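Local atomic coordinates of putative acetyltransferase (Staphylococcus aureus subsp. aureus Mu50, PDB entry 3H4Q), a protein that is of uncharacterised function but probably transfers an acetyl group from acetyl-coenzyme A to an unknown acceptor, as a member of the GNAT family. Residues K25-V36 with L57-I65; Y80-Q89 with G104-S114. All blocks are in the same frame, centred on the assembly; numbering follows the deposited sequence.

Contact 1 (K25-V36 with L57-I65); sequences KMSDLDQILNLV and LLEHFEEDI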
loop_
_atom_site.group_PDB
_atom_site.type_symbol
_atom_site.label_atom_id
_atom_site.label_comp_id
_atom_site.label_asym_id
_atom_site.label_seq_id
_atom_site.Cartn_x
_atom_site.Cartn_y
_atom_site.Cartn_z
ATOM N N LYS A 25 -1.442 7.464 12.931
ATOM C CA LYS A 25 -1.262 8.721 13.587
ATOM C C LYS A 25 0.230 8.877 13.838
ATOM O O LYS A 25 1.009 7.939 13.671
ATOM C CB LYS A 25 -2.017 8.704 14.900
ATOM C CG LYS A 25 -3.513 8.544 14.727
ATOM C CD LYS A 25 -4.265 8.660 16.064
ATOM C CE LYS A 25 -3.984 7.469 17.016
ATOM N NZ LYS A 25 -4.655 7.621 18.342
HETATM N N MSE A 26 0.618 10.052 14.283
HETATM C CA MSE A 26 2.008 10.341 14.515
HETATM C C MSE A 26 2.556 9.433 15.620
HETATM O O MSE A 26 3.719 9.002 15.569
HETATM C CB MSE A 26 2.168 11.822 14.868
HETATM C CG MSE A 26 3.398 12.432 14.248
HETATM SE SE MSE A 26 3.365 12.300 12.286
HETATM C CE MSE A 26 1.963 13.574 11.872
ATOM N N SER A 27 1.696 9.089 16.581
ATOM C CA SER A 27 2.085 8.204 17.680
ATOM C C SER A 27 2.344 6.760 17.241
ATOM O O SER A 27 2.839 5.965 18.023
ATOM C CB SER A 27 1.000 8.226 18.752
ATOM O OG SER A 27 -0.258 7.986 18.153
ATOM N N ASP A 28 1.963 6.408 16.014
ATOM C CA ASP A 28 2.239 5.084 15.467
ATOM C C ASP A 28 3.567 4.999 14.678
ATOM O O ASP A 28 3.956 3.892 14.267
ATOM C CB ASP A 28 1.162 4.733 14.454
ATOM C CG ASP A 28 -0.233 4.653 15.051
ATOM O OD1 ASP A 28 -0.414 4.041 16.111
ATOM O OD2 ASP A 28 -1.175 5.143 14.400
ATOM N N LEU A 29 4.252 6.136 14.491
ATOM C CA LEU A 29 5.451 6.207 13.650
ATOM C C LEU A 29 6.575 5.241 14.024
ATOM O O LEU A 29 7.139 4.575 13.167
ATOM C CB LEU A 29 5.983 7.641 13.627
ATOM C CG LEU A 29 7.135 7.951 12.668
ATOM C CD1 LEU A 29 6.845 7.461 11.228
ATOM C CD2 LEU A 29 7.421 9.445 12.707
ATOM N N ASP A 30 6.905 5.176 15.296
ATOM C CA ASP A 30 7.961 4.274 15.715
ATOM C C ASP A 30 7.636 2.826 15.317
ATOM O O ASP A 30 8.505 2.113 14.857
ATOM C CB ASP A 30 8.290 4.420 17.212
ATOM C CG ASP A 30 7.118 4.147 18.119
ATOM O OD1 ASP A 30 5.985 3.927 17.613
ATOM O OD2 ASP A 30 7.340 4.168 19.359
ATOM N N GLN A 31 6.382 2.408 15.440
ATOM C CA GLN A 31 6.020 1.055 15.045
ATOM C C GLN A 31 6.058 0.922 13.525
ATOM O O GLN A 31 6.561 -0.064 12.995
ATOM C CB GLN A 31 4.666 0.640 15.631
ATOM C CG GLN A 31 4.731 0.442 17.149
ATOM C CD GLN A 31 3.564 -0.362 17.704
ATOM O OE1 GLN A 31 3.408 -1.557 17.413
ATOM N NE2 GLN A 31 2.757 0.280 18.537
ATOM N N ILE A 32 5.563 1.932 12.826
ATOM C CA ILE A 32 5.595 1.916 11.366
ATOM C C ILE A 32 7.047 1.746 10.881
ATOM O O ILE A 32 7.343 0.872 10.062
ATOM C CB ILE A 32 4.998 3.201 10.785
ATOM C CG1 ILE A 32 3.477 3.225 11.035
ATOM C CG2 ILE A 32 5.289 3.268 9.301
ATOM C CD1 ILE A 32 2.792 4.572 10.721
ATOM N N LEU A 33 7.952 2.561 11.427
ATOM C CA LEU A 33 9.356 2.474 11.051
ATOM C C LEU A 33 9.958 1.106 11.363
ATOM O O LEU A 33 10.682 0.551 10.540
ATOM C CB LEU A 33 10.172 3.581 11.710
ATOM C CG LEU A 33 9.885 4.980 11.177
ATOM C CD1 LEU A 33 10.660 6.030 11.963
ATOM C CD2 LEU A 33 10.238 5.058 9.701
ATOM N N ASN A 34 9.645 0.550 12.528
ATOM C CA ASN A 34 10.178 -0.757 12.892
ATOM C C ASN A 34 9.656 -1.865 11.957
ATOM O O ASN A 34 10.330 -2.848 11.743
ATOM C CB ASN A 34 9.862 -1.069 14.341
ATOM C CG ASN A 34 10.466 -2.364 14.804
ATOM O OD1 ASN A 34 11.661 -2.462 15.047
ATOM N ND2 ASN A 34 9.624 -3.362 14.977
ATOM N N LEU A 35 8.462 -1.709 11.395
ATOM C CA LEU A 35 7.962 -2.695 10.422
ATOM C C LEU A 35 8.774 -2.611 9.119
ATOM O O LEU A 35 9.092 -3.633 8.510
ATOM C CB LEU A 35 6.473 -2.516 10.130
ATOM C CG LEU A 35 5.523 -2.902 11.266
ATOM C CD1 LEU A 35 4.068 -2.655 10.852
ATOM C CD2 LEU A 35 5.689 -4.340 11.737
ATOM N N VAL A 36 9.098 -1.387 8.707
ATOM C CA VAL A 36 9.926 -1.174 7.530
ATOM C C VAL A 36 11.287 -1.830 7.729
ATOM O O VAL A 36 11.704 -2.638 6.905
ATOM C CB VAL A 36 10.121 0.321 7.211
ATOM C CG1 VAL A 36 11.187 0.493 6.144
ATOM C CG2 VAL A 36 8.808 0.948 6.779
ATOM N N LEU A 57 12.646 8.417 4.257
ATOM C CA LEU A 57 11.318 7.822 4.386
ATOM C C LEU A 57 10.545 8.297 5.630
ATOM O O LEU A 57 9.322 8.277 5.629
ATOM C CB LEU A 57 11.374 6.284 4.305
ATOM C CG LEU A 57 11.792 5.397 5.483
ATOM C CD1 LEU A 57 11.579 3.943 5.058
ATOM C CD2 LEU A 57 13.228 5.627 5.962
ATOM N N LEU A 58 11.244 8.728 6.675
ATOM C CA LEU A 58 10.570 9.231 7.872
ATOM C C LEU A 58 9.766 10.475 7.473
ATOM O O LEU A 58 8.582 10.598 7.820
ATOM C CB LEU A 58 11.573 9.580 8.977
ATOM C CG LEU A 58 11.047 9.548 10.418
ATOM C CD1 LEU A 58 12.164 9.945 11.338
ATOM C CD2 LEU A 58 9.849 10.433 10.668
ATOM N N GLU A 59 10.428 11.384 6.747
ATOM C CA GLU A 59 9.807 12.606 6.236
ATOM C C GLU A 59 8.574 12.296 5.365
ATOM O O GLU A 59 7.544 12.952 5.518
ATOM C CB GLU A 59 10.822 13.426 5.437
ATOM N N HIS A 60 8.666 11.299 4.479
ATOM C CA HIS A 60 7.543 10.953 3.610
ATOM C C HIS A 60 6.398 10.284 4.392
ATOM O O HIS A 60 5.235 10.438 4.012
ATOM C CB HIS A 60 7.997 10.055 2.446
ATOM C CG HIS A 60 7.019 9.998 1.309
ATOM N ND1 HIS A 60 5.992 9.078 1.251
ATOM C CD2 HIS A 60 6.911 10.752 0.189
ATOM C CE1 HIS A 60 5.295 9.270 0.143
ATOM N NE2 HIS A 60 5.832 10.281 -0.518
ATOM N N PHE A 61 6.719 9.530 5.460
ATOM C CA PHE A 61 5.670 8.877 6.278
ATOM C C PHE A 61 4.916 9.934 7.059
ATOM O O PHE A 61 3.699 9.864 7.169
ATOM C CB PHE A 61 6.180 7.835 7.293
ATOM C CG PHE A 61 6.526 6.506 6.701
ATOM C CD1 PHE A 61 5.588 5.780 6.018
ATOM C CD2 PHE A 61 7.788 5.951 6.886
ATOM C CE1 PHE A 61 5.909 4.561 5.466
ATOM C CE2 PHE A 61 8.113 4.728 6.346
ATOM C CZ PHE A 61 7.172 4.025 5.640
ATOM N N GLU A 62 5.646 10.887 7.626
ATOM C CA GLU A 62 5.019 11.985 8.353
ATOM C C GLU A 62 4.022 12.713 7.455
ATOM O O GLU A 62 2.937 13.072 7.895
ATOM C CB GLU A 62 6.072 12.961 8.875
ATOM C CG GLU A 62 6.862 12.400 10.056
ATOM C CD GLU A 62 8.013 13.290 10.510
ATOM O OE1 GLU A 62 8.441 14.181 9.748
ATOM O OE2 GLU A 62 8.504 13.091 11.644
ATOM N N GLU A 63 4.400 12.923 6.200
ATOM C CA GLU A 63 3.529 13.580 5.234
ATOM C C GLU A 63 2.305 12.740 4.934
ATOM O O GLU A 63 1.207 13.270 4.880
ATOM C CB GLU A 63 4.276 13.894 3.940
ATOM C CG GLU A 63 5.248 15.046 4.084
ATOM C CD GLU A 63 6.081 15.259 2.837
ATOM O OE1 GLU A 63 5.837 14.560 1.824
ATOM O OE2 GLU A 63 6.983 16.125 2.874
ATOM N N ASP A 64 2.490 11.437 4.756
ATOM C CA ASP A 64 1.360 10.555 4.487
ATOM C C ASP A 64 0.348 10.596 5.635
ATOM O O ASP A 64 -0.864 10.613 5.412
ATOM C CB ASP A 64 1.816 9.115 4.262
ATOM C CG ASP A 64 2.602 8.920 2.963
ATOM O OD1 ASP A 64 2.451 9.725 2.014
ATOM O OD2 ASP A 64 3.373 7.927 2.893
ATOM N N ILE A 65 0.859 10.591 6.860
ATOM C CA ILE A 65 0.040 10.654 8.060
ATOM C C ILE A 65 -0.665 12.003 8.184
ATOM O O ILE A 65 -1.834 12.069 8.579
ATOM C CB ILE A 65 0.909 10.379 9.290
ATOM C CG1 ILE A 65 1.223 8.877 9.350
ATOM C CG2 ILE A 65 0.226 10.852 10.583
ATOM C CD1 ILE A 65 2.298 8.515 10.415
#
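Phe-61 fits as a knob among Leu-29, Ile-32, Leu-33 and Val-36 in an apolar contact between helices 29-36 and 57-65. Ile-32 CG2 stands over the middle of the ring in a CH-pi contact, 4.0 Å from the Phe-61 centroid and 7° off the normal. Leu-33 CD2 and Val-36 CG2 come in obliquely to the same ring.

Aliphatic pairs extend the packing in both directions. Val-36 CG1 lies 3.6 Å from Leu-57 CD1, and Leu-58 crosses Leu-33 at about a right angle, with Leu-33 CD1 3.9 Å from Leu-58 CG. Ile-65 and Ile-32 meet tip to tip through their CD1 atoms, 4.0 Å apart. Bent at chi2 and chi3, the selenomethionine side chain of Met-26 brings its CE within 3.5 Å of Ile-65 CG2.

At the start of 25-36, Lys-25 N donates to Asp-28 OD2 (2.8 Å), a carboxylate oxygen that also forms a salt bridge with Arg-22.

The segment axes approach to 11.2 Å at 130°. Beneath the helix pair runs the central sheet, where Ile-32 and Phe-61 touch Leu-70 of strand 70-75 and Phe-82 of strand 78-86.

Contact 2 (Y80-Q89 with G104-S114); sequences YGFIVVDQDQ and GAFVIHRLTGS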
loop_
_atom_site.group_PDB
_atom_site.type_symbol
_atom_site.label_atom_id
_atom_site.label_comp_id
_atom_site.label_asym_id
_atom_site.label_seq_id
_atom_site.Cartn_x
_atom_site.Cartn_y
_atom_site.Cartn_z
ATOM N N TYR A 80 0.452 -4.202 13.286
ATOM C CA TYR A 80 0.857 -5.417 12.568
ATOM C C TYR A 80 1.025 -5.238 11.068
ATOM O O TYR A 80 1.400 -6.188 10.371
ATOM C CB TYR A 80 -0.144 -6.541 12.843
ATOM C CG TYR A 80 -0.113 -7.001 14.272
ATOM C CD1 TYR A 80 0.884 -7.853 14.718
ATOM C CD2 TYR A 80 -1.057 -6.581 15.181
ATOM C CE1 TYR A 80 0.928 -8.288 16.024
ATOM C CE2 TYR A 80 -1.016 -7.007 16.508
ATOM C CZ TYR A 80 -0.021 -7.862 16.917
ATOM O OH TYR A 80 0.038 -8.284 18.238
ATOM N N GLY A 81 0.740 -4.036 10.572
ATOM C CA GLY A 81 0.973 -3.699 9.180
ATOM C C GLY A 81 0.449 -2.319 8.842
ATOM O O GLY A 81 -0.299 -1.732 9.627
ATOM N N PHE A 82 0.851 -1.781 7.694
ATOM C CA PHE A 82 0.299 -0.513 7.217
ATOM C C PHE A 82 0.209 -0.487 5.695
ATOM O O PHE A 82 0.792 -1.326 5.022
ATOM C CB PHE A 82 1.116 0.688 7.709
ATOM C CG PHE A 82 2.509 0.757 7.153
ATOM C CD1 PHE A 82 3.558 0.107 7.785
ATOM C CD2 PHE A 82 2.777 1.511 6.021
ATOM C CE1 PHE A 82 4.848 0.187 7.289
ATOM C CE2 PHE A 82 4.066 1.591 5.509
ATOM C CZ PHE A 82 5.105 0.925 6.151
ATOM N N ILE A 83 -0.508 0.502 5.182
ATOM C CA ILE A 83 -0.707 0.681 3.757
ATOM C C ILE A 83 -0.868 2.174 3.501
ATOM O O ILE A 83 -1.453 2.888 4.316
ATOM C CB ILE A 83 -1.964 -0.092 3.256
ATOM C CG1 ILE A 83 -2.059 -0.091 1.726
ATOM C CG2 ILE A 83 -3.248 0.483 3.851
ATOM C CD1 ILE A 83 -3.063 -1.141 1.163
ATOM N N VAL A 84 -0.316 2.649 2.386
ATOM C CA VAL A 84 -0.408 4.051 1.982
ATOM C C VAL A 84 -1.139 4.080 0.648
ATOM O O VAL A 84 -0.718 3.408 -0.288
ATOM C CB VAL A 84 0.975 4.612 1.815
ATOM C CG1 VAL A 84 0.925 6.013 1.250
ATOM C CG2 VAL A 84 1.699 4.576 3.167
ATOM N N VAL A 85 -2.239 4.822 0.565
ATOM C CA VAL A 85 -3.035 4.916 -0.657
ATOM C C VAL A 85 -3.524 6.347 -0.864
ATOM O O VAL A 85 -3.883 7.041 0.097
ATOM C CB VAL A 85 -4.257 3.994 -0.621
ATOM C CG1 VAL A 85 -5.126 4.292 0.598
ATOM C CG2 VAL A 85 -5.064 4.145 -1.890
ATOM N N ASP A 86 -3.495 6.792 -2.117
ATOM C CA ASP A 86 -3.927 8.130 -2.505
ATOM C C ASP A 86 -4.088 8.157 -4.032
ATOM O O ASP A 86 -4.120 7.096 -4.665
ATOM C CB ASP A 86 -2.944 9.187 -1.991
ATOM C CG ASP A 86 -1.550 9.005 -2.538
ATOM O OD1 ASP A 86 -1.412 8.812 -3.762
ATOM O OD2 ASP A 86 -0.589 9.096 -1.741
ATOM N N GLN A 87 -4.200 9.348 -4.614
ATOM C CA GLN A 87 -4.378 9.500 -6.059
ATOM C C GLN A 87 -3.192 10.184 -6.755
ATOM O O GLN A 87 -3.298 10.584 -7.929
ATOM C CB GLN A 87 -5.683 10.249 -6.333
ATOM C CG GLN A 87 -6.928 9.470 -5.934
ATOM C CD GLN A 87 -8.191 10.275 -6.150
ATOM O OE1 GLN A 87 -8.348 11.337 -5.569
ATOM N NE2 GLN A 87 -9.104 9.764 -6.975
ATOM N N ASP A 88 -2.071 10.293 -6.043
ATOM C CA ASP A 88 -0.843 10.837 -6.607
ATOM C C ASP A 88 -0.180 9.701 -7.394
ATOM O O ASP A 88 0.109 8.653 -6.836
ATOM C CB ASP A 88 0.096 11.311 -5.501
ATOM C CG ASP A 88 -0.508 12.415 -4.637
ATOM O OD1 ASP A 88 -1.330 13.202 -5.158
ATOM O OD2 ASP A 88 -0.145 12.508 -3.436
ATOM N N GLN A 89 0.018 9.894 -8.693
ATOM C CA GLN A 89 0.628 8.885 -9.548
ATOM C C GLN A 89 2.088 9.245 -9.849
ATOM O O GLN A 89 2.417 10.419 -10.024
ATOM C CB GLN A 89 -0.150 8.767 -10.856
ATOM C CG GLN A 89 -1.595 8.321 -10.698
ATOM C CD GLN A 89 -2.302 8.156 -12.036
ATOM O OE1 GLN A 89 -1.659 8.007 -13.069
ATOM N NE2 GLN A 89 -3.628 8.171 -12.019
ATOM N N GLY A 104 -8.159 10.159 -12.273
ATOM C CA GLY A 104 -8.807 9.919 -10.992
ATOM C C GLY A 104 -8.570 8.576 -10.312
ATOM O O GLY A 104 -9.198 8.272 -9.297
ATOM N N ALA A 105 -7.659 7.772 -10.838
ATOM C CA ALA A 105 -7.383 6.471 -10.252
ATOM C C ALA A 105 -6.687 6.596 -8.891
ATOM O O ALA A 105 -6.034 7.607 -8.611
ATOM C CB ALA A 105 -6.524 5.656 -11.198
ATOM N N PHE A 106 -6.872 5.573 -8.056
ATOM C CA PHE A 106 -6.193 5.455 -6.763
ATOM C C PHE A 106 -4.898 4.649 -6.943
ATOM O O PHE A 106 -4.775 3.851 -7.877
ATOM C CB PHE A 106 -7.098 4.805 -5.714
ATOM C CG PHE A 106 -8.105 5.742 -5.143
ATOM C CD1 PHE A 106 -9.280 6.008 -5.815
ATOM C CD2 PHE A 106 -7.870 6.389 -3.955
ATOM C CE1 PHE A 106 -10.213 6.891 -5.293
ATOM C CE2 PHE A 106 -8.804 7.273 -3.439
ATOM C CZ PHE A 106 -9.968 7.512 -4.104
ATOM N N VAL A 107 -3.940 4.876 -6.045
ATOM C CA VAL A 107 -2.630 4.256 -6.127
ATOM C C VAL A 107 -2.184 3.751 -4.762
ATOM O O VAL A 107 -2.194 4.512 -3.785
ATOM C CB VAL A 107 -1.568 5.288 -6.582
ATOM C CG1 VAL A 107 -0.199 4.652 -6.612
ATOM C CG2 VAL A 107 -1.924 5.902 -7.939
ATOM N N ILE A 108 -1.795 2.480 -4.694
ATOM C CA ILE A 108 -1.249 1.902 -3.468
ATOM C C ILE A 108 0.255 2.033 -3.599
ATOM O O ILE A 108 0.871 1.406 -4.457
ATOM C CB ILE A 108 -1.642 0.440 -3.301
ATOM C CG1 ILE A 108 -3.170 0.363 -3.200
ATOM C CG2 ILE A 108 -0.939 -0.171 -2.057
ATOM C CD1 ILE A 108 -3.725 -1.012 -3.056
ATOM N N HIS A 109 0.840 2.867 -2.752
ATOM C CA HIS A 109 2.259 3.153 -2.828
ATOM C C HIS A 109 3.102 2.264 -1.997
ATOM O O HIS A 109 4.242 2.035 -2.341
ATOM C CB HIS A 109 2.528 4.581 -2.377
ATOM C CG HIS A 109 1.875 5.605 -3.236
ATOM N ND1 HIS A 109 2.318 5.877 -4.509
ATOM C CD2 HIS A 109 0.812 6.414 -3.021
ATOM C CE1 HIS A 109 1.563 6.818 -5.040
ATOM N NE2 HIS A 109 0.641 7.161 -4.160
ATOM N N ARG A 110 2.570 1.776 -0.885
ATOM C CA ARG A 110 3.340 0.896 -0.019
ATOM C C ARG A 110 2.400 0.056 0.827
ATOM O O ARG A 110 1.339 0.508 1.214
ATOM C CB ARG A 110 4.292 1.708 0.862
ATOM C CG ARG A 110 5.370 0.889 1.566
ATOM C CD ARG A 110 6.426 0.333 0.608
ATOM N NE ARG A 110 7.487 -0.340 1.358
ATOM C CZ ARG A 110 7.497 -1.620 1.724
ATOM N NH1 ARG A 110 6.510 -2.443 1.403
ATOM N NH2 ARG A 110 8.526 -2.074 2.422
ATOM N N LEU A 111 2.787 -1.193 1.064
ATOM C CA LEU A 111 2.012 -2.154 1.860
ATOM C C LEU A 111 3.003 -3.056 2.598
ATOM O O LEU A 111 3.944 -3.560 1.997
ATOM C CB LEU A 111 1.140 -3.029 0.957
ATOM C CG LEU A 111 0.309 -4.148 1.610
ATOM C CD1 LEU A 111 -0.634 -3.606 2.696
ATOM C CD2 LEU A 111 -0.503 -4.886 0.543
ATOM N N THR A 112 2.811 -3.247 3.894
ATOM C CA THR A 112 3.679 -4.129 4.666
ATOM C C THR A 112 2.878 -4.735 5.787
ATOM O O THR A 112 2.041 -4.049 6.378
ATOM C CB THR A 112 4.831 -3.394 5.352
ATOM O OG1 THR A 112 5.489 -2.531 4.419
ATOM C CG2 THR A 112 5.819 -4.387 5.888
ATOM N N GLY A 113 3.137 -6.017 6.043
ATOM C CA GLY A 113 2.549 -6.776 7.138
ATOM C C GLY A 113 3.656 -6.976 8.158
ATOM O O GLY A 113 4.606 -6.183 8.205
ATOM N N SER A 114 3.555 -8.016 8.979
ATOM C CA SER A 114 4.560 -8.250 10.016
ATOM C C SER A 114 4.873 -9.725 10.209
ATOM O O SER A 114 4.105 -10.581 9.761
ATOM C CB SER A 114 4.094 -7.649 11.344
ATOM O OG SER A 114 2.888 -8.254 11.772
#
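Val-84 and Arg-110 form one of three hydrogen-bonded pairs joining antiparallel strands 80-86 and 106-112; the others are Phe-82 with Thr-112 and Asp-86 with Val-107. Between Val-84 and Val-85 the register slips by one residue, a beta bulge: Val-84 N still donates to Arg-110 O, but Val-84 O accepts from His-109 N (3.0 Å). At one end, Ser-114 OG donates to Tyr-80 O (2.9 Å) and lies at the edge of the Tyr-80 ring.

At the bulge, the His-109 side chain turns toward the other strand. Its NE2 donates to Asp-86 OD1 at 2.7 Å, nearly in the imidazole plane and on the syn side of OD1, but 34° out of the plane of a carboxylate turned 48° from the ring. Asp-88 N reaches the same OD1 from the opposite face (2.8 Å), closing an Asx turn, so two donors grip one oxygen.

Beyond the strand end, the extended Gln-87 stacks on Phe-106, its amide 22° from the ring plane and its CG 3.8 Å from the centroid in a CH-pi contact; Gln-87 NE2 also donates to Gly-104 O (2.8 Å), approaching from above the carbonyl plane.

Apolar contacts gather on the face bearing Ile-83, Val-85, Ile-108 and Leu-111. Ile-83 CD1 meets Leu-111 CD1 at 3.8 Å, and helix 120-134 covers this side.

Asp-86, Gln-87, Val-85 and Phe-106 belong to the pocket occupied by a polyethylene glycol molecule, probably from the crystallisation liquor, though it may mark a pocket. Beside it, the bond to Asp-86 fixes the rotation of the His-109 imidazole, and the shared OD1 ties the residues following strand 80-86 to the histidine of the other strand.

Contact 1 precedes contact 2 along the chain, and their centres lie 13 Å apart within one GNAT-family region. The first pairs the two N-terminal helices, 29-42 and 57-66; the second pairs neighbouring strands in the middle of the mixed sheet, near the centre of the chain. They meet directly where Phe-61 CE1 lies 3.5 Å from Phe-82 CE2, the two rings nearly perpendicular, and where Leu-35 reaches Gly-81 and Ser-114. The helix pair thus packs on the sheet face that carries Phe-82 and Val-84, whereas helix 120-134 lies against the other, giving the layered alpha/beta architecture of GNAT acetyltransferases.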